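Side-chain contacts in probable transcriptional regulator (Pseudomonas aeruginosa, PDB 2ESN), which probably regulates transcription as a LysR-type protein, binding DNA through a helix-turn-helix domain and probably sensing an effector through a substrate-binding domain: residues C[94-99]-C[294-299]; C[111-116]-C[253-258]; C[143-146]-C[150-153]; C[196-201]-C[249-254]. All coordinates share one frame; numbering follows the deposited sequence.

Contact 1 (C[94-99]-C[294-299])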
loop_
_atom_site.group_PDB
_atom_site.type_symbol
_atom_site.label_atom_id
_atom_site.label_comp_id
_atom_site.label_asym_id
_atom_site.label_seq_id
_atom_site.Cartn_x
_atom_site.Cartn_y
_atom_site.Cartn_z
ATOM N N PHE C 94 -10.327 -31.828 3.173
ATOM C CA PHE C 94 -11.594 -31.105 3.402
ATOM C C PHE C 94 -12.818 -31.987 3.704
ATOM O O PHE C 94 -13.276 -32.696 2.836
ATOM C CB PHE C 94 -11.894 -30.137 2.246
ATOM C CG PHE C 94 -13.080 -29.263 2.493
ATOM C CD1 PHE C 94 -13.056 -28.301 3.496
ATOM C CD2 PHE C 94 -14.247 -29.431 1.751
ATOM C CE1 PHE C 94 -14.175 -27.513 3.732
ATOM C CE2 PHE C 94 -15.340 -28.654 1.991
ATOM C CZ PHE C 94 -15.327 -27.695 2.969
ATOM N N VAL C 95 -13.362 -31.938 4.921
ATOM C CA VAL C 95 -14.653 -32.631 5.157
ATOM C C VAL C 95 -15.796 -31.713 5.595
ATOM O O VAL C 95 -15.788 -31.180 6.723
ATOM C CB VAL C 95 -14.528 -33.914 6.037
ATOM C CG1 VAL C 95 -13.243 -34.693 5.637
ATOM C CG2 VAL C 95 -14.531 -33.593 7.532
ATOM N N PRO C 96 -16.784 -31.517 4.693
ATOM C CA PRO C 96 -17.845 -30.514 4.957
ATOM C C PRO C 96 -18.450 -30.594 6.371
ATOM O O PRO C 96 -18.519 -29.563 7.121
ATOM C CB PRO C 96 -18.880 -30.803 3.878
ATOM C CG PRO C 96 -18.188 -31.563 2.780
ATOM C CD PRO C 96 -16.920 -32.163 3.360
ATOM N N GLY C 97 -18.846 -31.821 6.745
ATOM C CA GLY C 97 -19.569 -32.051 7.944
ATOM C C GLY C 97 -18.813 -31.691 9.153
ATOM O O GLY C 97 -19.407 -31.460 10.204
ATOM N N GLN C 98 -17.485 -31.631 9.036
ATOM C CA GLN C 98 -16.645 -31.387 10.227
ATOM C C GLN C 98 -15.750 -30.114 10.131
ATOM O O GLN C 98 -15.355 -29.564 11.162
ATOM C CB GLN C 98 -15.759 -32.627 10.493
ATOM C CG GLN C 98 -16.506 -33.985 10.436
ATOM C CD GLN C 98 -17.520 -34.182 11.604
ATOM O OE1 GLN C 98 -17.366 -33.604 12.693
ATOM N NE2 GLN C 98 -18.559 -35.043 11.368
ATOM N N SER C 99 -15.520 -29.642 8.908
ATOM C CA SER C 99 -14.703 -28.440 8.620
ATOM C C SER C 99 -15.080 -27.240 9.416
ATOM O O SER C 99 -16.264 -27.020 9.750
ATOM C CB SER C 99 -14.760 -28.051 7.135
ATOM O OG SER C 99 -14.005 -26.878 6.870
ATOM N N HIS C 294 -12.528 -25.155 -2.196
ATOM C CA HIS C 294 -13.044 -24.372 -3.276
ATOM C C HIS C 294 -13.909 -25.178 -4.216
ATOM O O HIS C 294 -14.945 -24.695 -4.652
ATOM C CB HIS C 294 -11.908 -23.735 -4.065
ATOM C CG HIS C 294 -11.402 -22.482 -3.437
ATOM N ND1 HIS C 294 -11.150 -21.335 -4.163
ATOM C CD2 HIS C 294 -11.138 -22.181 -2.137
ATOM C CE1 HIS C 294 -10.716 -20.390 -3.341
ATOM N NE2 HIS C 294 -10.726 -20.867 -2.103
ATOM N N ALA C 295 -13.482 -26.394 -4.539
ATOM C CA ALA C 295 -14.284 -27.280 -5.397
ATOM C C ALA C 295 -15.648 -27.596 -4.733
ATOM O O ALA C 295 -16.655 -27.608 -5.382
ATOM C CB ALA C 295 -13.489 -28.617 -5.712
ATOM N N TRP C 296 -15.660 -27.837 -3.425
ATOM C CA TRP C 296 -16.940 -28.104 -2.733
ATOM C C TRP C 296 -17.893 -26.878 -2.819
ATOM O O TRP C 296 -19.094 -27.002 -3.208
ATOM C CB TRP C 296 -16.642 -28.493 -1.314
ATOM C CG TRP C 296 -17.848 -28.630 -0.433
ATOM C CD1 TRP C 296 -18.663 -29.709 -0.333
ATOM C CD2 TRP C 296 -18.342 -27.657 0.502
ATOM N NE1 TRP C 296 -19.631 -29.473 0.604
ATOM C CE2 TRP C 296 -19.488 -28.208 1.102
ATOM C CE3 TRP C 296 -17.951 -26.347 0.848
ATOM C CZ2 TRP C 296 -20.230 -27.536 2.074
ATOM C CZ3 TRP C 296 -18.712 -25.653 1.840
ATOM C CH2 TRP C 296 -19.841 -26.265 2.428
ATOM N N MET C 297 -17.347 -25.697 -2.491
ATOM C CA MET C 297 -18.157 -24.498 -2.445
ATOM C C MET C 297 -18.675 -24.203 -3.831
ATOM O O MET C 297 -19.849 -23.805 -4.013
ATOM C CB MET C 297 -17.410 -23.316 -1.837
ATOM C CG MET C 297 -18.306 -22.024 -1.766
ATOM S SD MET C 297 -19.777 -22.149 -0.742
ATOM C CE MET C 297 -19.050 -22.007 0.747
ATOM N N ILE C 298 -17.831 -24.415 -4.846
ATOM C CA ILE C 298 -18.303 -24.271 -6.217
ATOM C C ILE C 298 -19.502 -25.203 -6.490
ATOM O O ILE C 298 -20.520 -24.779 -7.013
ATOM C CB ILE C 298 -17.205 -24.525 -7.238
ATOM C CG1 ILE C 298 -16.237 -23.343 -7.299
ATOM C CG2 ILE C 298 -17.801 -24.654 -8.615
ATOM C CD1 ILE C 298 -14.893 -23.703 -7.961
ATOM N N GLY C 299 -19.389 -26.479 -6.119
ATOM C CA GLY C 299 -20.528 -27.397 -6.273
ATOM C C GLY C 299 -21.757 -27.056 -5.417
ATOM O O GLY C 299 -22.892 -27.354 -5.810
#
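F94 and P96, in the loop 94-99, meet W296 of helix 293-303, with the CA atoms of P96 and W296 8.1 Å apart, the nearest pair between the two backbones. V95 O is bound by both Q98 N and S99 N, closing a tight turn that contains P96 and follows F94. F94 and P96 both direct their side chains toward the helix, where the indole of W296 receives them. The phenyl ring of F94 presents its edge: W296 CG lies 3.5 Å from F94 CE2, near the plane of the phenyl ring, and F94 CZ reaches over to W296 CE3 at 3.6 Å. F94 CE2 in turn stands above the indole plane but out toward its rim, and the two ring planes are oblique, at 58°. The indole gets there because W296 CG stands anti to the backbone N (chi1 173°), which carries the ring off the helix toward the loop.

The loop is the connection from the long helix 68-87, next to the helix-turn-helix domain, into strand 102-107, the first strand of the substrate-binding domain. The contact thus packs the interdomain connection of a LysR-type regulator against a C-terminal helix of its effector domain. P96 takes the pyrrole part of the indole, its CG 3.3 Å from W296 NE1 and its CB 3.8 Å from W296 CE2. F103 of strand 102-107 touches both F94 and W296, while L123 of helix 109-126 and A127 also pack on the indole.

Contact 2 (C[111-116]-C[253-258])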
loop_
_atom_site.group_PDB
_atom_site.type_symbol
_atom_site.label_atom_id
_atom_site.label_comp_id
_atom_site.label_asym_id
_atom_site.label_seq_id
_atom_site.Cartn_x
_atom_site.Cartn_y
_atom_site.Cartn_z
ATOM N N THR C 111 -25.631 -9.041 -3.574
ATOM C CA THR C 111 -25.233 -10.416 -3.766
ATOM C C THR C 111 -25.196 -11.132 -2.396
ATOM O O THR C 111 -25.466 -12.315 -2.301
ATOM C CB THR C 111 -23.872 -10.537 -4.562
ATOM O OG1 THR C 111 -22.853 -9.746 -3.926
ATOM C CG2 THR C 111 -24.009 -10.120 -6.059
ATOM N N ALA C 112 -24.868 -10.426 -1.341
ATOM C CA ALA C 112 -24.997 -11.008 0.009
ATOM C C ALA C 112 -26.465 -11.390 0.283
ATOM O O ALA C 112 -26.777 -12.501 0.747
ATOM C CB ALA C 112 -24.461 -10.014 1.070
ATOM N N PHE C 113 -27.368 -10.468 -0.048
ATOM C CA PHE C 113 -28.782 -10.737 0.067
ATOM C C PHE C 113 -29.245 -11.920 -0.748
ATOM O O PHE C 113 -30.097 -12.712 -0.258
ATOM C CB PHE C 113 -29.597 -9.463 -0.301
ATOM C CG PHE C 113 -31.033 -9.753 -0.728
ATOM C CD1 PHE C 113 -32.052 -9.881 0.201
ATOM C CD2 PHE C 113 -31.348 -9.921 -2.062
ATOM C CE1 PHE C 113 -33.367 -10.129 -0.232
ATOM C CE2 PHE C 113 -32.621 -10.195 -2.479
ATOM C CZ PHE C 113 -33.654 -10.279 -1.560
ATOM N N ALA C 114 -28.767 -12.043 -1.987
ATOM C CA ALA C 114 -29.278 -13.082 -2.904
ATOM C C ALA C 114 -28.740 -14.507 -2.537
ATOM O O ALA C 114 -29.483 -15.502 -2.556
ATOM C CB ALA C 114 -29.044 -12.715 -4.401
ATOM N N LEU C 115 -27.473 -14.558 -2.165
ATOM C CA LEU C 115 -26.763 -15.783 -1.852
ATOM C C LEU C 115 -26.913 -16.264 -0.412
ATOM O O LEU C 115 -27.187 -17.408 -0.194
ATOM C CB LEU C 115 -25.306 -15.601 -2.114
ATOM C CG LEU C 115 -24.339 -16.805 -2.396
ATOM C CD1 LEU C 115 -23.050 -16.749 -1.622
ATOM C CD2 LEU C 115 -24.886 -18.219 -2.684
ATOM N N LEU C 116 -26.702 -15.416 0.570
ATOM C CA LEU C 116 -26.560 -15.933 1.942
ATOM C C LEU C 116 -27.783 -16.637 2.542
ATOM O O LEU C 116 -27.595 -17.648 3.241
ATOM C CB LEU C 116 -26.071 -14.835 2.899
ATOM C CG LEU C 116 -24.600 -14.378 2.738
ATOM C CD1 LEU C 116 -24.157 -13.455 3.929
ATOM C CD2 LEU C 116 -23.695 -15.530 2.660
ATOM N N PRO C 253 -32.655 -4.964 -9.476
ATOM C CA PRO C 253 -32.968 -6.355 -9.545
ATOM C C PRO C 253 -34.333 -6.687 -8.970
ATOM O O PRO C 253 -34.661 -6.307 -7.812
ATOM C CB PRO C 253 -31.854 -7.025 -8.721
ATOM C CG PRO C 253 -30.675 -5.983 -8.747
ATOM C CD PRO C 253 -31.366 -4.666 -8.801
ATOM N N ARG C 254 -35.092 -7.444 -9.763
ATOM C CA ARG C 254 -36.429 -7.911 -9.389
ATOM C C ARG C 254 -36.476 -8.785 -8.112
ATOM O O ARG C 254 -37.335 -8.616 -7.223
ATOM C CB ARG C 254 -37.120 -8.568 -10.587
ATOM C CG ARG C 254 -38.620 -8.918 -10.317
ATOM C CD ARG C 254 -39.167 -9.759 -11.478
ATOM N NE ARG C 254 -40.599 -10.118 -11.330
ATOM C CZ ARG C 254 -41.105 -11.263 -10.798
ATOM N NH1 ARG C 254 -42.416 -11.453 -10.742
ATOM N NH2 ARG C 254 -40.340 -12.222 -10.274
ATOM N N HIS C 255 -35.503 -9.670 -7.958
ATOM C CA HIS C 255 -35.462 -10.501 -6.782
ATOM C C HIS C 255 -35.445 -9.630 -5.546
ATOM O O HIS C 255 -36.117 -9.949 -4.596
ATOM C CB HIS C 255 -34.170 -11.356 -6.810
ATOM C CG HIS C 255 -34.103 -12.417 -5.731
ATOM N ND1 HIS C 255 -35.045 -13.424 -5.607
ATOM C CD2 HIS C 255 -33.174 -12.652 -4.773
ATOM C CE1 HIS C 255 -34.702 -14.218 -4.610
ATOM N NE2 HIS C 255 -33.579 -13.760 -4.078
ATOM N N ALA C 256 -34.664 -8.528 -5.540
ATOM C CA ALA C 256 -34.618 -7.645 -4.351
ATOM C C ALA C 256 -35.885 -6.753 -4.171
ATOM O O ALA C 256 -36.428 -6.565 -3.046
ATOM C CB ALA C 256 -33.318 -6.801 -4.348
ATOM N N ALA C 257 -36.345 -6.180 -5.273
ATOM C CA ALA C 257 -37.490 -5.311 -5.235
ATOM C C ALA C 257 -38.721 -6.107 -4.765
ATOM O O ALA C 257 -39.518 -5.612 -3.937
ATOM C CB ALA C 257 -37.737 -4.692 -6.673
ATOM N N ARG C 258 -38.899 -7.323 -5.288
ATOM C CA ARG C 258 -39.990 -8.194 -4.759
ATOM C C ARG C 258 -39.918 -8.480 -3.281
ATOM O O ARG C 258 -40.938 -8.477 -2.638
ATOM C CB ARG C 258 -40.033 -9.528 -5.469
ATOM C CG ARG C 258 -40.484 -9.425 -6.890
ATOM C CD ARG C 258 -40.488 -10.809 -7.551
ATOM N NE ARG C 258 -41.879 -11.194 -7.753
ATOM C CZ ARG C 258 -42.656 -11.807 -6.852
ATOM N NH1 ARG C 258 -43.922 -12.069 -7.165
ATOM N NH2 ARG C 258 -42.175 -12.180 -5.653
HETATM O O HOH W 1 -32.116 -15.338 -2.153
#
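F113 and H255 each hold CG on the far side of CB from the backbone N (chi1 158° for F113), and these torsions send the two rings from their own helices toward each other. There F113 CE2 comes to 3.4 Å from H255 CD2, with the phenyl and imidazole planes inclined at 53°. The same CE2 of F113 also meets the second helix at A256, 3.9 Å from CB, while A114 CB touches the imidazole more distantly. A water lying in the plane of the imidazole, at its edge, links the helices: it donates to A114 O at 2.7 Å and is hydrogen-bonded to H255 NE2 at 2.9 Å. H255 is steadied by F174, whose ring meets it edge-to-face, and by D176, which accepts from its backbone N. The short helix segments are nearly perpendicular, at 85° with axes 10.6 Å apart. F113 also meets F241 of the second subunit edge-to-face, and A112 and L116 pack on that subunit too. Helix 109-126 follows strand 102-107 and helix 254-264 follows strand 249-253, so the contact joins helices of the two lobes of the LysR effector domain, beside a subunit interface consistent with the effector-domain dimers of this family.

Contact 3 (C[143-146]-C[150-153])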
loop_
_atom_site.group_PDB
_atom_site.type_symbol
_atom_site.label_atom_id
_atom_site.label_comp_id
_atom_site.label_asym_id
_atom_site.label_seq_id
_atom_site.Cartn_x
_atom_site.Cartn_y
_atom_site.Cartn_z
ATOM N N VAL C 143 -8.268 -9.808 -9.318
ATOM C CA VAL C 143 -7.500 -11.044 -9.581
ATOM C C VAL C 143 -6.337 -11.208 -8.600
ATOM O O VAL C 143 -5.978 -12.334 -8.222
ATOM C CB VAL C 143 -7.000 -11.115 -11.071
ATOM C CG1 VAL C 143 -6.325 -9.802 -11.495
ATOM C CG2 VAL C 143 -6.069 -12.318 -11.313
ATOM N N GLU C 144 -5.779 -10.069 -8.187
ATOM C CA GLU C 144 -4.742 -10.001 -7.157
ATOM C C GLU C 144 -5.203 -10.738 -5.862
ATOM O O GLU C 144 -4.502 -11.646 -5.355
ATOM C CB GLU C 144 -4.347 -8.520 -6.856
ATOM C CG GLU C 144 -4.632 -7.461 -7.989
ATOM C CD GLU C 144 -4.487 -5.970 -7.521
ATOM O OE1 GLU C 144 -3.950 -5.729 -6.401
ATOM O OE2 GLU C 144 -4.915 -5.038 -8.276
ATOM N N ALA C 145 -6.393 -10.373 -5.360
ATOM C CA ALA C 145 -6.840 -10.836 -4.053
ATOM C C ALA C 145 -7.212 -12.322 -4.100
ATOM O O ALA C 145 -6.970 -13.095 -3.145
ATOM C CB ALA C 145 -7.984 -9.969 -3.550
ATOM N N LEU C 146 -7.781 -12.705 -5.232
ATOM C CA LEU C 146 -8.102 -14.088 -5.532
ATOM C C LEU C 146 -6.838 -14.996 -5.557
ATOM O O LEU C 146 -6.777 -15.997 -4.843
ATOM C CB LEU C 146 -8.914 -14.181 -6.854
ATOM C CG LEU C 146 -10.290 -13.464 -6.889
ATOM C CD1 LEU C 146 -10.984 -13.573 -8.250
ATOM C CD2 LEU C 146 -11.251 -13.967 -5.765
ATOM N N ARG C 150 -6.340 -14.376 -0.361
ATOM C CA ARG C 150 -6.868 -13.483 0.708
ATOM C C ARG C 150 -8.409 -13.461 0.626
ATOM O O ARG C 150 -9.086 -13.234 1.628
ATOM C CB ARG C 150 -6.361 -12.051 0.526
ATOM C CG ARG C 150 -5.885 -11.272 1.796
ATOM C CD ARG C 150 -5.387 -9.868 1.342
ATOM N NE ARG C 150 -5.093 -9.924 -0.101
ATOM C CZ ARG C 150 -3.962 -9.542 -0.711
ATOM N NH1 ARG C 150 -3.841 -9.703 -2.036
ATOM N NH2 ARG C 150 -2.970 -8.981 -0.010
ATOM N N ILE C 151 -8.919 -13.690 -0.582
ATOM C CA ILE C 151 -10.332 -13.820 -0.875
ATOM C C ILE C 151 -10.450 -15.124 -1.681
ATOM O O ILE C 151 -9.735 -15.324 -2.674
ATOM C CB ILE C 151 -10.807 -12.610 -1.736
ATOM C CG1 ILE C 151 -11.031 -11.367 -0.879
ATOM C CG2 ILE C 151 -12.037 -12.898 -2.515
ATOM C CD1 ILE C 151 -11.042 -10.031 -1.712
ATOM N N ASP C 152 -11.350 -15.994 -1.244
ATOM C CA ASP C 152 -11.639 -17.251 -1.917
ATOM C C ASP C 152 -12.422 -16.988 -3.186
ATOM O O ASP C 152 -12.125 -17.548 -4.216
ATOM C CB ASP C 152 -12.404 -18.210 -0.952
ATOM C CG ASP C 152 -11.580 -18.586 0.297
ATOM O OD1 ASP C 152 -10.623 -19.340 0.170
ATOM O OD2 ASP C 152 -11.850 -18.125 1.419
ATOM N N PHE C 153 -13.423 -16.112 -3.107
ATOM C CA PHE C 153 -14.373 -15.934 -4.192
ATOM C C PHE C 153 -14.874 -14.486 -4.301
ATOM O O PHE C 153 -14.823 -13.743 -3.352
ATOM C CB PHE C 153 -15.633 -16.787 -3.944
ATOM C CG PHE C 153 -15.408 -18.263 -3.933
ATOM C CD1 PHE C 153 -15.336 -18.943 -2.725
ATOM C CD2 PHE C 153 -15.328 -18.973 -5.113
ATOM C CE1 PHE C 153 -15.166 -20.338 -2.693
ATOM C CE2 PHE C 153 -15.096 -20.367 -5.105
ATOM C CZ PHE C 153 -15.047 -21.056 -3.910
#
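E144 reaches the loop 150-153 through its backbone: its O lies 3.9 Å from R150 NH1, near the guanidinium plane. The carboxylate of E144 stays apart from that guanidinium, with OE1 5.9 Å from R150 NH1, so any attraction between the opposite charges would act over a distance. R150 arrives there by a bend in its chain at chi3 (-19°), which turns the guanidinium back over the helix and sets A145 CA at its edge.

A145 contributes both its carbonyl and its methyl. Its O accepts the amide of I151 at 3.3 Å, a bond with an angle of 157° at the hydrogen, and also takes a weak hydrogen bond from S148 OG. The I151 donor stands well above the carbonyl plane, 54° out of it, and therefore does not use a lone pair direction. The methyl of A145 meets the far end of I151, CB to CD1 being 3.6 Å. This is the turn by which helix 143-148 leads into strand 153-157, part of the alpha/beta framework of the LysR substrate-binding domain, where 153-157 runs parallel to strand 102-107 and antiparallel to 278-285.

At L146, CD2 packs on the other branch of I151, 3.5 Å from CG2, so that I151 spans two successive helix residues with its two arms. The backbone adds a CA-H...O contact from L146 CA to I151 O. Beyond the helix, I168 and H285 touch L146, and V104 lies against I151. D152 directs its side chain away from the helix, and its carboxylate is taken up by R101, H294 and the backbone N of V104.

Contact 4 (C[196-201]-C[249-254])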
loop_
_atom_site.group_PDB
_atom_site.type_symbol
_atom_site.label_atom_id
_atom_site.label_comp_id
_atom_site.label_asym_id
_atom_site.label_seq_id
_atom_site.Cartn_x
_atom_site.Cartn_y
_atom_site.Cartn_z
ATOM N N GLU C 196 -40.748 8.329 -21.750
ATOM C CA GLU C 196 -40.628 9.750 -21.401
ATOM C C GLU C 196 -41.060 9.955 -19.977
ATOM O O GLU C 196 -40.566 10.864 -19.290
ATOM C CB GLU C 196 -41.488 10.702 -22.307
ATOM C CG GLU C 196 -41.012 10.891 -23.771
ATOM C CD GLU C 196 -41.702 12.080 -24.573
ATOM O OE1 GLU C 196 -41.638 12.024 -25.833
ATOM O OE2 GLU C 196 -42.261 13.070 -23.982
ATOM N N GLY C 197 -42.037 9.160 -19.555
ATOM C CA GLY C 197 -42.588 9.247 -18.187
ATOM C C GLY C 197 -41.447 8.912 -17.216
ATOM O O GLY C 197 -41.177 9.675 -16.281
ATOM N N TYR C 198 -40.728 7.833 -17.539
ATOM C CA TYR C 198 -39.534 7.441 -16.838
ATOM C C TYR C 198 -38.487 8.528 -16.891
ATOM O O TYR C 198 -37.887 8.801 -15.877
ATOM C CB TYR C 198 -38.960 6.182 -17.473
ATOM C CG TYR C 198 -37.647 5.634 -16.903
ATOM C CD1 TYR C 198 -37.666 4.685 -15.880
ATOM C CD2 TYR C 198 -36.390 5.995 -17.459
ATOM C CE1 TYR C 198 -36.457 4.125 -15.359
ATOM C CE2 TYR C 198 -35.164 5.410 -16.968
ATOM C CZ TYR C 198 -35.220 4.456 -15.934
ATOM O OH TYR C 198 -34.087 3.857 -15.429
ATOM N N LEU C 199 -38.269 9.155 -18.053
ATOM C CA LEU C 199 -37.188 10.160 -18.124
ATOM C C LEU C 199 -37.561 11.501 -17.550
ATOM O O LEU C 199 -36.679 12.337 -17.346
ATOM C CB LEU C 199 -36.601 10.328 -19.533
ATOM C CG LEU C 199 -36.025 9.044 -20.108
ATOM C CD1 LEU C 199 -35.755 9.264 -21.569
ATOM C CD2 LEU C 199 -34.734 8.613 -19.343
ATOM N N ALA C 200 -38.858 11.692 -17.260
ATOM C CA ALA C 200 -39.342 12.898 -16.574
ATOM C C ALA C 200 -39.241 12.851 -15.038
ATOM O O ALA C 200 -39.549 13.845 -14.353
ATOM C CB ALA C 200 -40.795 13.178 -17.000
ATOM N N GLU C 201 -38.785 11.729 -14.476
ATOM C CA GLU C 201 -38.552 11.678 -13.020
ATOM C C GLU C 201 -37.081 11.854 -12.645
ATOM O O GLU C 201 -36.222 11.782 -13.490
ATOM C CB GLU C 201 -39.046 10.349 -12.442
ATOM C CG GLU C 201 -40.559 10.078 -12.574
ATOM C CD GLU C 201 -41.421 11.156 -11.873
ATOM O OE1 GLU C 201 -41.037 11.699 -10.790
ATOM O OE2 GLU C 201 -42.488 11.472 -12.469
ATOM N N LEU C 249 -37.448 7.263 -9.043
ATOM C CA LEU C 249 -37.510 5.953 -9.601
ATOM C C LEU C 249 -36.172 5.201 -9.405
ATOM O O LEU C 249 -35.102 5.833 -9.345
ATOM C CB LEU C 249 -37.856 6.074 -11.078
ATOM C CG LEU C 249 -39.203 6.783 -11.403
ATOM C CD1 LEU C 249 -39.488 6.665 -12.886
ATOM C CD2 LEU C 249 -40.337 6.112 -10.625
ATOM N N LEU C 250 -36.232 3.869 -9.315
ATOM C CA LEU C 250 -35.058 3.068 -9.113
ATOM C C LEU C 250 -35.167 1.902 -10.061
ATOM O O LEU C 250 -36.218 1.285 -10.147
ATOM C CB LEU C 250 -34.949 2.582 -7.650
ATOM C CG LEU C 250 -33.962 1.412 -7.364
ATOM C CD1 LEU C 250 -32.486 1.899 -7.443
ATOM C CD2 LEU C 250 -34.223 0.792 -5.973
ATOM N N THR C 251 -34.100 1.581 -10.771
ATOM C CA THR C 251 -34.148 0.429 -11.720
ATOM C C THR C 251 -33.234 -0.651 -11.101
ATOM O O THR C 251 -32.016 -0.445 -11.009
ATOM C CB THR C 251 -33.683 0.847 -13.137
ATOM O OG1 THR C 251 -34.344 2.102 -13.495
ATOM C CG2 THR C 251 -33.933 -0.331 -14.154
ATOM N N ALA C 252 -33.846 -1.741 -10.616
ATOM C CA ALA C 252 -33.229 -2.609 -9.604
ATOM C C ALA C 252 -33.498 -4.053 -9.970
ATOM O O ALA C 252 -34.495 -4.338 -10.605
ATOM C CB ALA C 252 -33.900 -2.397 -8.219
ATOM N N PRO C 253 -32.655 -4.964 -9.476
ATOM C CA PRO C 253 -32.968 -6.355 -9.545
ATOM C C PRO C 253 -34.333 -6.687 -8.970
ATOM O O PRO C 253 -34.661 -6.307 -7.812
ATOM C CB PRO C 253 -31.854 -7.025 -8.721
ATOM C CG PRO C 253 -30.675 -5.983 -8.747
ATOM C CD PRO C 253 -31.366 -4.666 -8.801
ATOM N N ARG C 254 -35.092 -7.444 -9.763
ATOM C CA ARG C 254 -36.429 -7.911 -9.389
ATOM C C ARG C 254 -36.476 -8.785 -8.112
ATOM O O ARG C 254 -37.335 -8.616 -7.223
ATOM C CB ARG C 254 -37.120 -8.568 -10.587
ATOM C CG ARG C 254 -38.620 -8.918 -10.317
ATOM C CD ARG C 254 -39.167 -9.759 -11.478
ATOM N NE ARG C 254 -40.599 -10.118 -11.330
ATOM C CZ ARG C 254 -41.105 -11.263 -10.798
ATOM N NH1 ARG C 254 -42.416 -11.453 -10.742
ATOM N NH2 ARG C 254 -40.340 -12.222 -10.274
#
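A buried packing of a helix end against a strand, with one hydrogen bond between hydroxyls, joins helix 195-199 and the turn after it to strand 249-253 in the half of the substrate-binding domain that also holds strands 202-206 and 228-233. Y198 carries the polar link: its OH is hydrogen-bonded to T251 OG1 at 2.6 Å, and either hydroxyl could be the donor. T251 OG1 lies in the plane of the phenol ring, at its edge, and the two side chains cross at about a right angle. A fully extended chi1 (178°) points the ring of Y198 away from its own backbone N and carries the phenol to the strand. A weak bond from R227 also reaches Y198 OH, so the hydroxyl has two polar partners, while F273, meeting the ring edge-to-face, and I216 and L220 of helix 215-221 pack round it.

L249, two residues before T251 on the same strand, points toward the helix end too. Its CD1 fills the angle between two partners, touching Y198 CD1 at 4.0 Å and E201 CG at 3.6 Å. E201 offers only its aliphatic part here, CB lying 3.7 Å from L249 CG. A bend at chi2 (-59°) turns its carboxylate aside, where OE2 forms a salt bridge with R188. The strand bonds through L249 to R202 and A204 and through L250 to V181, so both of its edges are occupied. A helix end packed on a strand of the central sheet in this way belongs to the periplasmic-binding-protein-like alpha/beta fold of the LysR effector domain.

Contacts 2 to 4 lie in the substrate-binding domain, and contact 1 where the connection from helix 68-87 enters it. Contacts 1 and 3 touch: H294 NE2 and D152 OD1 are 2.7 Å apart, a probable hydrogen bond, and M297 and I298 pack on F153, so helix 293-303 rests against the start of strand 153-157. Contacts 2 and 4 share P253 and R254, where strand 249-253 passes directly into helix 254-264; their centres are about 19 Å apart. Contact 1 is the most remote from contact 4, with about 42 Å between centres. Contact 2, about 24 Å from contact 1 centre to centre, alone among the four reaches a second subunit. In LysR-type proteins the effector usually binds in the cleft between the two lobes.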